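Local structure of glutamine amidotransferase domain-containing protein (Thermotoga maritima, 1O1Y) at residues 129-134 and 163-168; 123-128 and 145-150; 30-35 and 228-233. The protein probably acts as a class I glutamine amidotransferase, a family whose glutaminase domain releases ammonia from glutamine for transfer to an acceptor. All blocks are in the same frame, centred on the assembly; numbering follows the deposited sequence. Where two conformers were deposited one is given.

Overall arrangement
Contacts 1 and 2 lie side by side in one mixed sheet, their centres about 14 Å apart. They share strand 125-130: contact 1 joins its end to strand 161-165, contact 2 joins its start to strand 143-150. Their segments alternate along the chain, and they touch directly where T165, S166 and F164 pack on F127 and V128. Contact 3 pairs helix 28-35 with helix 211-237. Its centre is about 22 Å from that of contact 1 and about 20 Å from that of contact 2, and it touches neither. Both sheet contacts are nested within the long loop it closes. The C-terminal helix thus returns to the N-terminal part of the glutamine amidotransferase fold.

Contact 1 (129-134 and 163-168)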
loop_
_atom_site.group_PDB
_atom_site.type_symbol
_atom_site.label_atom_id
_atom_site.label_comp_id
_atom_site.label_asym_id
_atom_site.label_seq_id
_atom_site.Cartn_x
_atom_site.Cartn_y
_atom_site.Cartn_z
ATOM N N GLU A 129 7.726 -13.283 3.354
ATOM C CA GLU A 129 9.097 -13.645 3.068
ATOM C C GLU A 129 9.550 -12.973 1.737
ATOM O O GLU A 129 8.794 -12.862 0.734
ATOM C CB GLU A 129 9.224 -15.176 2.980
ATOM C CG GLU A 129 8.779 -15.931 4.251
ATOM C CD GLU A 129 7.292 -16.140 4.394
ATOM O OE1 GLU A 129 6.602 -16.374 3.379
ATOM O OE2 GLU A 129 6.789 -16.049 5.573
ATOM N N LYS A 130 10.767 -12.489 1.752
ATOM C CA LYS A 130 11.368 -11.769 0.644
ATOM C C LYS A 130 12.091 -12.688 -0.314
ATOM O O LYS A 130 12.991 -13.389 0.060
ATOM C CB LYS A 130 12.267 -10.634 1.153
ATOM C CG LYS A 130 12.719 -9.633 0.039
ATOM C CD LYS A 130 13.696 -8.549 0.504
ATOM C CE LYS A 130 15.120 -8.977 0.532
ATOM N NZ LYS A 130 16.061 -7.833 0.772
ATOM N N VAL A 131 11.638 -12.684 -1.573
ATOM C CA VAL A 131 12.048 -13.647 -2.549
ATOM C C VAL A 131 12.753 -12.995 -3.752
ATOM O O VAL A 131 12.874 -13.569 -4.814
ATOM C CB VAL A 131 10.835 -14.507 -2.993
ATOM C CG1 VAL A 131 10.280 -15.269 -1.822
ATOM C CG2 VAL A 131 9.721 -13.692 -3.621
ATOM N N SER A 132 13.276 -11.798 -3.546
ATOM C CA SER A 132 14.003 -11.072 -4.584
ATOM C C SER A 132 15.083 -10.186 -3.987
ATOM O O SER A 132 14.891 -9.622 -2.914
ATOM C CB SER A 132 13.025 -10.149 -5.324
ATOM O OG SER A 132 13.676 -9.331 -6.271
ATOM N N ASP A 133 16.169 -9.992 -4.731
ATOM C CA ASP A 133 17.202 -8.983 -4.380
ATOM C C ASP A 133 16.931 -7.613 -5.002
ATOM O O ASP A 133 17.850 -6.779 -5.065
ATOM C CB ASP A 133 18.640 -9.398 -4.674
ATOM C CG ASP A 133 19.693 -8.445 -3.976
ATOM O OD1 ASP A 133 19.437 -7.936 -2.831
ATOM O OD2 ASP A 133 20.777 -8.143 -4.507
ATOM N N ASN A 134 15.697 -7.361 -5.416
ATOM C CA ASN A 134 15.313 -6.035 -5.956
ATOM C C ASN A 134 15.819 -4.918 -5.059
ATOM O O ASN A 134 15.576 -4.902 -3.853
ATOM C CB ASN A 134 13.784 -5.889 -6.043
ATOM C CG ASN A 134 13.375 -4.560 -6.665
ATOM O OD1 ASN A 134 13.108 -3.599 -5.939
ATOM N ND2 ASN A 134 13.327 -4.504 -8.003
ATOM N N VAL A 163 8.437 -9.968 -5.255
ATOM C CA VAL A 163 9.379 -9.592 -4.210
ATOM C C VAL A 163 9.009 -10.192 -2.856
ATOM O O VAL A 163 9.919 -10.451 -2.043
ATOM C CB VAL A 163 9.547 -8.059 -4.134
ATOM C CG1 VAL A 163 10.538 -7.638 -3.025
ATOM C CG2 VAL A 163 10.118 -7.568 -5.461
ATOM N N PHE A 164 7.729 -10.337 -2.582
ATOM C CA PHE A 164 7.276 -10.968 -1.364
ATOM C C PHE A 164 6.263 -12.078 -1.597
ATOM O O PHE A 164 5.349 -11.961 -2.427
ATOM C CB PHE A 164 6.669 -9.964 -0.383
ATOM C CG PHE A 164 7.647 -8.901 0.092
ATOM C CD1 PHE A 164 8.513 -9.145 1.175
ATOM C CD2 PHE A 164 7.737 -7.699 -0.576
ATOM C CE1 PHE A 164 9.416 -8.191 1.597
ATOM C CE2 PHE A 164 8.655 -6.760 -0.150
ATOM C CZ PHE A 164 9.505 -7.014 0.931
ATOM N N THR A 165 6.383 -13.100 -0.769
ATOM C CA THR A 165 5.424 -14.189 -0.689
ATOM C C THR A 165 4.992 -14.445 0.749
ATOM O O THR A 165 5.424 -13.775 1.659
ATOM C CB THR A 165 6.040 -15.431 -1.368
ATOM O OG1 THR A 165 5.033 -16.425 -1.622
ATOM C CG2 THR A 165 7.053 -16.104 -0.469
ATOM N N SER A 166 4.133 -15.443 0.939
ATOM C CA SER A 166 3.711 -15.847 2.258
ATOM C C SER A 166 3.192 -17.264 2.240
ATOM O O SER A 166 2.951 -17.860 1.187
ATOM C CB SER A 166 2.623 -14.935 2.803
ATOM O OG SER A 166 1.410 -15.023 2.049
ATOM N N GLU A 167 2.991 -17.808 3.430
ATOM C CA GLU A 167 2.365 -19.099 3.535
ATOM C C GLU A 167 0.934 -19.138 2.989
ATOM O O GLU A 167 0.579 -20.074 2.272
ATOM C CB GLU A 167 2.445 -19.603 4.967
ATOM C CG GLU A 167 2.224 -21.090 5.053
ATOM C CD GLU A 167 2.687 -21.635 6.369
ATOM O OE1 GLU A 167 1.870 -21.586 7.313
ATOM O OE2 GLU A 167 3.860 -22.073 6.459
ATOM N N LYS A 168 0.102 -18.145 3.294
ATOM C CA LYS A 168 -1.268 -18.164 2.800
ATOM C C LYS A 168 -1.452 -17.728 1.339
ATOM O O LYS A 168 -2.342 -18.256 0.633
ATOM C CB LYS A 168 -2.189 -17.331 3.700
ATOM C CG LYS A 168 -2.452 -17.981 5.048
ATOM C CD LYS A 168 -3.028 -17.015 6.088
ATOM C CE LYS A 168 -4.528 -16.979 6.120
ATOM N NZ LYS A 168 -5.166 -18.253 6.616
#
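K130 CB and the carbonyl oxygen of E129 both approach the F164 ring obliquely. F164 CE1 lies 3.8 Å from K130 CB, with K130 CG close by. F164 CG is anti to its carbonyl carbon (chi1 -62°), which brings the end of the ring nearer the 129-134 segment. Outside the two segments, F137 and F184 each make an edge-to-face pair with this ring. K130 passes the ring with its aliphatic part and leads its amine away, where NZ bonds to the carbonyls of F137 and F140. On the face it shares with T165, the E129 chain bends at chi2 and brings OE1 over the backbone of S166. E129 OE1 approaches S166 CA at 3.1 Å and makes no hydrogen bond across the contact. Just past the strand, V131 CG1 meets T165 CG2 at 3.6 Å, the two side chains crossing at about a right angle. T165 OG1 bonds to E170 O. Three nearly straight backbone bonds tie the segments together. E129 N donates to T165 O at 2.9 Å, and T165 N returns the bond to E129 O. V131 N donates to V163 O, also at 2.9 Å. Beyond the strand, S132 CB packs on V163 CG2 at 3.9 Å. S132 OG accepts from N134 N, which closes an ST turn. V163 and F164 both face G173 on the next strand, forming a classic beta bulge. E129-T165 and K130-F164 are successive antiparallel pairs, the first hydrogen-bonded and the second non-hydrogen-bonded. Together they join neighbouring strands in the antiparallel part of the mixed sheet of this glutamine amidotransferase fold.

Contact 2 (123-128 and 145-150); sequences IGWYFV and RVFQWH. With SO4 (sulfate ion), chain E; SO4 (sulfate ion), chain H.
Strands 125-130 and 143-150 run antiparallel in the mixed sheet of the glutamine amidotransferase fold. The pairing runs from I123 with W149 to F127 with R145, and the chain turns a corner at G124. G124 exchanges two backbone bonds with Q148, and Y126 exchanges two with V146. Aromatic packing dominates the face of I123, W125 and F127. I123 CG2 sits over the centre of the W149 six-membered ring, 3.9 Å from its centroid. F147 CB lies over one face of W125, 3.8 Å from the six-membered centroid. The W125 five-membered ring and the F147 ring meet obliquely, their planes 46° apart. W125 NE1 bonds to L214 O and W149 NE1 to E203. On the other face, V128 CG1 packs on V146 CG2 at 3.8 Å, while Y126 CD1 touches Q148 CG, the two side chains crossing at about a right angle. Q148 NE2 donates to a water that also bonds F127 O, and bonds Q172 too. In the conformer described, R145 CG is anti to the backbone N (chi1 -166°), and the chain bends at chi3. F127 CE1 then lies over one face of the guanidinium. At the guanidinium edge, R145 NH1 bonds O3 of the chain H sulfate at 3.3 Å, and R145 NH2 makes a weak bond to O3 of the chain E sulfate at 2.9 Å. E221 forms a salt bridge with NH1. These sulfates probably came from the crystallisation liquor, and the geometry is consistent with R145 meeting an anion at its edge while one face lies against the F127 ring.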
loop_
_atom_site.group_PDB
_atom_site.type_symbol
_atom_site.label_atom_id
_atom_site.label_comp_id
_atom_site.label_asym_id
_atom_site.label_seq_id
_atom_site.Cartn_x
_atom_site.Cartn_y
_atom_site.Cartn_z
ATOM N N ILE A 123 -6.145 -10.754 8.631
ATOM C CA ILE A 123 -6.422 -9.561 9.391
ATOM C C ILE A 123 -5.593 -9.685 10.662
ATOM O O ILE A 123 -5.859 -10.529 11.515
ATOM C CB ILE A 123 -7.883 -9.398 9.738
ATOM C CG1 ILE A 123 -8.732 -9.342 8.467
ATOM C CG2 ILE A 123 -8.050 -8.127 10.605
ATOM C CD1 ILE A 123 -10.231 -9.304 8.726
ATOM N N GLY A 124 -4.545 -8.885 10.741
ATOM C CA GLY A 124 -3.619 -8.999 11.857
ATOM C C GLY A 124 -2.179 -9.055 11.445
ATOM O O GLY A 124 -1.834 -8.644 10.358
ATOM N N TRP A 125 -1.341 -9.632 12.314
ATOM C CA TRP A 125 0.103 -9.599 12.086
ATOM C C TRP A 125 0.578 -10.956 11.566
ATOM O O TRP A 125 0.258 -11.993 12.158
ATOM C CB TRP A 125 0.790 -9.218 13.416
ATOM C CG TRP A 125 0.583 -7.778 13.747
ATOM C CD1 TRP A 125 -0.366 -7.249 14.568
ATOM C CD2 TRP A 125 1.348 -6.673 13.255
ATOM N NE1 TRP A 125 -0.230 -5.873 14.612
ATOM C CE2 TRP A 125 0.813 -5.501 13.822
ATOM C CE3 TRP A 125 2.445 -6.555 12.422
ATOM C CZ2 TRP A 125 1.330 -4.246 13.564
ATOM C CZ3 TRP A 125 2.962 -5.323 12.165
ATOM C CH2 TRP A 125 2.403 -4.166 12.752
ATOM N N TYR A 126 1.267 -10.951 10.427
ATOM C CA TYR A 126 1.653 -12.169 9.730
ATOM C C TYR A 126 3.050 -11.991 9.199
ATOM O O TYR A 126 3.475 -10.897 8.912
ATOM C CB TYR A 126 0.720 -12.463 8.523
ATOM C CG TYR A 126 -0.747 -12.742 8.850
ATOM C CD1 TYR A 126 -1.616 -11.730 9.189
ATOM C CD2 TYR A 126 -1.272 -14.024 8.778
ATOM C CE1 TYR A 126 -2.903 -11.977 9.491
ATOM C CE2 TYR A 126 -2.610 -14.276 9.059
ATOM C CZ TYR A 126 -3.429 -13.236 9.405
ATOM O OH TYR A 126 -4.774 -13.465 9.706
ATOM N N PHE A 127 3.733 -13.106 8.989
ATOM C CA PHE A 127 4.986 -13.090 8.213
ATOM C C PHE A 127 4.766 -13.015 6.698
ATOM O O PHE A 127 3.856 -13.642 6.142
ATOM C CB PHE A 127 5.795 -14.355 8.517
ATOM C CG PHE A 127 6.450 -14.356 9.889
ATOM C CD1 PHE A 127 7.360 -13.402 10.231
ATOM C CD2 PHE A 127 6.148 -15.330 10.814
ATOM C CE1 PHE A 127 7.993 -13.398 11.482
ATOM C CE2 PHE A 127 6.759 -15.303 12.076
ATOM C CZ PHE A 127 7.677 -14.335 12.386
ATOM N N VAL A 128 5.679 -12.311 6.037
ATOM C CA VAL A 128 5.914 -12.376 4.614
ATOM C C VAL A 128 7.391 -12.657 4.463
ATOM O O VAL A 128 8.211 -12.359 5.339
ATOM C CB VAL A 128 5.568 -11.069 3.854
ATOM C CG1 VAL A 128 4.046 -10.869 3.882
ATOM C CG2 VAL A 128 6.303 -9.867 4.381
ATOM N N ARG A 145 7.626 -9.564 9.898
ATOM C CA ARG A 145 6.268 -9.468 10.419
ATOM C C ARG A 145 5.639 -8.163 9.990
ATOM O O ARG A 145 6.192 -7.087 10.195
ATOM C CB ARG A 145 6.292 -9.569 11.925
ATOM C CG ARG A 145 4.951 -9.806 12.505
ATOM C CD ARG A 145 4.968 -9.994 14.039
ATOM N NE ARG A 145 5.519 -11.288 14.429
ATOM C CZ ARG A 145 6.717 -11.494 14.970
ATOM N NH1 ARG A 145 7.562 -10.486 15.218
ATOM N NH2 ARG A 145 7.066 -12.731 15.312
ATOM N N VAL A 146 4.487 -8.276 9.332
ATOM C CA VAL A 146 3.781 -7.133 8.773
ATOM C C VAL A 146 2.283 -7.188 9.086
ATOM O O VAL A 146 1.728 -8.235 9.532
ATOM C CB VAL A 146 3.970 -7.056 7.239
ATOM C CG1 VAL A 146 5.421 -6.975 6.884
ATOM C CG2 VAL A 146 3.260 -8.213 6.546
ATOM N N PHE A 147 1.620 -6.057 8.894
ATOM C CA PHE A 147 0.191 -5.969 9.212
ATOM C C PHE A 147 -0.678 -6.148 7.937
ATOM O O PHE A 147 -0.435 -5.549 6.892
ATOM C CB PHE A 147 -0.120 -4.648 9.861
ATOM C CG PHE A 147 -1.548 -4.479 10.253
ATOM C CD1 PHE A 147 -2.128 -5.292 11.210
ATOM C CD2 PHE A 147 -2.301 -3.442 9.693
ATOM C CE1 PHE A 147 -3.480 -5.082 11.585
ATOM C CE2 PHE A 147 -3.607 -3.234 10.059
ATOM C CZ PHE A 147 -4.204 -4.073 10.992
ATOM N N GLN A 148 -1.662 -7.008 8.050
ATOM C CA GLN A 148 -2.526 -7.396 6.933
ATOM C C GLN A 148 -3.955 -7.079 7.261
ATOM O O GLN A 148 -4.422 -7.260 8.406
ATOM C CB GLN A 148 -2.468 -8.909 6.683
ATOM C CG GLN A 148 -1.078 -9.407 6.265
ATOM C CD GLN A 148 -0.777 -9.175 4.802
ATOM O OE1 GLN A 148 -1.434 -8.370 4.132
ATOM N NE2 GLN A 148 0.234 -9.898 4.290
ATOM N N TRP A 149 -4.682 -6.646 6.254
ATOM C CA TRP A 149 -6.111 -6.508 6.374
ATOM C C TRP A 149 -6.751 -6.682 4.997
ATOM O O TRP A 149 -7.174 -5.726 4.366
ATOM C CB TRP A 149 -6.490 -5.152 6.970
ATOM C CG TRP A 149 -7.894 -5.170 7.580
ATOM C CD1 TRP A 149 -9.036 -5.646 7.012
ATOM C CD2 TRP A 149 -8.265 -4.720 8.892
ATOM N NE1 TRP A 149 -10.086 -5.529 7.892
ATOM C CE2 TRP A 149 -9.638 -4.942 9.042
ATOM C CE3 TRP A 149 -7.566 -4.163 9.956
ATOM C CZ2 TRP A 149 -10.321 -4.605 10.214
ATOM C CZ3 TRP A 149 -8.250 -3.820 11.105
ATOM C CH2 TRP A 149 -9.600 -4.046 11.223
ATOM N N HIS A 150 -6.835 -7.926 4.534
ATOM C CA HIS A 150 -7.301 -8.172 3.168
ATOM C C HIS A 150 -7.925 -9.550 3.045
ATOM O O HIS A 150 -7.513 -10.492 3.702
ATOM C CB HIS A 150 -6.157 -7.997 2.146
ATOM C CG HIS A 150 -5.205 -9.150 2.087
ATOM N ND1 HIS A 150 -5.295 -10.140 1.124
ATOM C CD2 HIS A 150 -4.169 -9.500 2.888
ATOM C CE1 HIS A 150 -4.357 -11.049 1.345
ATOM N NE2 HIS A 150 -3.675 -10.694 2.423
HETATM S S SO4 E . 9.556 -16.062 15.662
HETATM O O1 SO4 E . 10.156 -16.649 16.839
HETATM O O2 SO4 E . 10.571 -15.428 14.873
HETATM O O3 SO4 E . 8.518 -15.102 16.001
HETATM O O4 SO4 E . 8.837 -17.107 14.971
HETATM S S SO4 H . 11.698 -10.853 17.205
HETATM O O1 SO4 H . 12.185 -10.653 18.565
HETATM O O2 SO4 H . 12.517 -10.097 16.265
HETATM O O3 SO4 H . 10.311 -10.409 16.964
HETATM O O4 SO4 H . 11.901 -12.251 16.875
HETATM O O HOH W 1 2.589 -12.802 13.560
HETATM O O HOH W 2 1.251 -12.552 5.147
#

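Contact 3 (30-35 and 228-233)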
loop_
_atom_site.group_PDB
_atom_site.type_symbol
_atom_site.label_atom_id
_atom_site.label_comp_id
_atom_site.label_asym_id
_atom_site.label_seq_id
_atom_site.Cartn_x
_atom_site.Cartn_y
_atom_site.Cartn_z
ATOM N N GLU A 30 3.258 9.702 6.611
ATOM C CA GLU A 30 3.077 11.135 6.894
ATOM C C GLU A 30 4.202 11.717 7.789
ATOM O O GLU A 30 4.716 12.819 7.545
ATOM C CB GLU A 30 1.715 11.388 7.557
ATOM C CG GLU A 30 1.147 12.725 7.253
ATOM C CD GLU A 30 -0.282 12.825 7.753
ATOM O OE1 GLU A 30 -1.218 12.324 7.088
ATOM O OE2 GLU A 30 -0.434 13.368 8.840
ATOM N N ASP A 31 4.539 10.980 8.833
ATOM C CA ASP A 31 5.602 11.318 9.737
ATOM C C ASP A 31 6.946 11.398 8.981
ATOM O O ASP A 31 7.739 12.324 9.196
ATOM C CB ASP A 31 5.710 10.260 10.831
ATOM C CG ASP A 31 4.420 10.148 11.673
ATOM O OD1 ASP A 31 3.827 11.207 11.991
ATOM O OD2 ASP A 31 3.990 9.055 12.069
ATOM N N ILE A 32 7.182 10.413 8.131
ATOM C CA ILE A 32 8.400 10.406 7.329
ATOM C C ILE A 32 8.455 11.578 6.370
ATOM O O ILE A 32 9.494 12.225 6.243
ATOM C CB ILE A 32 8.574 9.099 6.603
ATOM C CG1 ILE A 32 8.772 7.966 7.596
ATOM C CG2 ILE A 32 9.760 9.207 5.623
ATOM C CD1 ILE A 32 8.656 6.602 6.991
ATOM N N PHE A 33 7.351 11.870 5.699
ATOM C CA PHE A 33 7.331 12.983 4.743
ATOM C C PHE A 33 7.580 14.251 5.487
ATOM O O PHE A 33 8.331 15.124 5.038
ATOM C CB PHE A 33 5.980 13.056 4.014
ATOM C CG PHE A 33 5.656 11.891 3.135
ATOM C CD1 PHE A 33 6.565 10.865 2.837
ATOM C CD2 PHE A 33 4.376 11.825 2.574
ATOM C CE1 PHE A 33 6.192 9.778 2.039
ATOM C CE2 PHE A 33 4.016 10.747 1.758
ATOM C CZ PHE A 33 4.912 9.731 1.478
ATOM N N ARG A 34 6.957 14.394 6.661
ATOM C CA ARG A 34 7.187 15.587 7.437
ATOM C C ARG A 34 8.658 15.735 7.910
ATOM O O ARG A 34 9.205 16.832 7.880
ATOM C CB ARG A 34 6.217 15.673 8.641
ATOM C CG ARG A 34 4.818 16.093 8.201
ATOM C CD ARG A 34 3.792 16.206 9.354
ATOM N NE ARG A 34 2.393 16.238 8.861
ATOM C CZ ARG A 34 1.804 17.308 8.299
ATOM N NH1 ARG A 34 2.470 18.450 8.131
ATOM N NH2 ARG A 34 0.537 17.243 7.906
ATOM N N GLU A 35 9.233 14.637 8.365
ATOM C CA GLU A 35 10.634 14.575 8.823
ATOM C C GLU A 35 11.565 15.059 7.722
ATOM O O GLU A 35 12.521 15.762 7.998
ATOM C CB GLU A 35 10.964 13.144 9.225
ATOM C CG GLU A 35 10.385 12.847 10.609
ATOM C CD GLU A 35 10.235 11.371 10.963
ATOM O OE1 GLU A 35 10.959 10.543 10.374
ATOM O OE2 GLU A 35 9.393 11.057 11.877
ATOM N N LEU A 228 12.436 0.517 7.766
ATOM C CA LEU A 228 12.349 -0.121 6.446
ATOM C C LEU A 228 11.555 0.732 5.431
ATOM O O LEU A 228 11.943 0.877 4.277
ATOM C CB LEU A 228 11.731 -1.491 6.575
ATOM C CG LEU A 228 12.555 -2.526 7.362
ATOM C CD1 LEU A 228 11.753 -3.802 7.553
ATOM C CD2 LEU A 228 13.826 -2.809 6.682
ATOM N N LEU A 229 10.485 1.317 5.909
ATOM C CA LEU A 229 9.624 2.177 5.115
ATOM C C LEU A 229 10.435 3.415 4.639
ATOM O O LEU A 229 10.349 3.809 3.464
ATOM C CB LEU A 229 8.415 2.557 5.952
ATOM C CG LEU A 229 7.348 3.459 5.314
ATOM C CD1 LEU A 229 6.875 2.972 3.942
ATOM C CD2 LEU A 229 6.152 3.638 6.291
ATOM N N ARG A 230 11.222 4.002 5.535
ATOM C CA ARG A 230 12.122 5.116 5.182
ATOM C C ARG A 230 13.087 4.685 4.075
ATOM O O ARG A 230 13.305 5.418 3.102
ATOM C CB ARG A 230 13.002 5.560 6.334
ATOM C CG ARG A 230 12.421 6.474 7.263
ATOM C CD ARG A 230 13.449 6.961 8.285
ATOM N NE ARG A 230 12.784 7.603 9.400
ATOM C CZ ARG A 230 12.793 7.162 10.641
ATOM N NH1 ARG A 230 13.365 6.000 10.949
ATOM N NH2 ARG A 230 12.198 7.876 11.580
ATOM N N SER A 231 13.660 3.489 4.218
ATOM C CA SER A 231 14.620 2.993 3.235
ATOM C C SER A 231 13.933 2.851 1.879
ATOM O O SER A 231 14.519 3.211 0.853
ATOM C CB SER A 231 15.243 1.659 3.664
ATOM O OG SER A 231 16.099 1.894 4.784
ATOM N N LEU A 232 12.782 2.190 1.870
ATOM C CA LEU A 232 11.992 2.014 0.657
ATOM C C LEU A 232 11.728 3.365 -0.036
ATOM O O LEU A 232 11.974 3.510 -1.231
ATOM C CB LEU A 232 10.694 1.257 0.930
ATOM C CG LEU A 232 9.734 1.113 -0.276
ATOM C CD1 LEU A 232 10.428 0.296 -1.406
ATOM C CD2 LEU A 232 8.476 0.498 0.208
ATOM N N LEU A 233 11.225 4.324 0.724
ATOM C CA LEU A 233 10.839 5.616 0.174
ATOM C C LEU A 233 12.034 6.356 -0.374
ATOM O O LEU A 233 11.971 6.896 -1.480
ATOM C CB LEU A 233 10.111 6.435 1.226
ATOM C CG LEU A 233 8.735 5.926 1.635
ATOM C CD1 LEU A 233 8.317 6.629 2.923
ATOM C CD2 LEU A 233 7.666 6.080 0.557
#
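I32 reaches from helix 28-35 toward helix 211-237. Its CB bond points at the partner helix, and each carbon beyond it finds a neighbour. I32 CG2 lies 4.0 Å from L233 CD1. I32 CG1 crosses the aliphatic part of R230 at a slant, 4.0 Å from R230 CG. CG1 is anti to the carbonyl carbon (chi1 -65°), and chi2 is extended at 167°. This takes I32 CD1 between two residues, 3.8 Å from both L229 CG and R230 CG. F33 adds to the apolar patch, as its CE1 meets L233 CD1 at 3.9 Å. M29 touches L229 and L233. Toward solvent, R230 extends from CG to NE and presents NH2 to E35. R230 NH2 donates to E35 OE1 at 3.2 Å, nearly straight, in a salt bridge. OE1 lies in the guanidinium plane of R230, and the donor comes from the syn side of the oxygen, out of the carboxylate plane. K226 holds the other carboxylate oxygen, OE2. The axes of segments 30-35 and 228-233 approach to 10.7 Å and cross at -60°. This is helix-helix packing, with an apolar centre and a salt bridge on its outer side, that joins the C-terminal helix to an N-terminal helix of the flavodoxin-like fold.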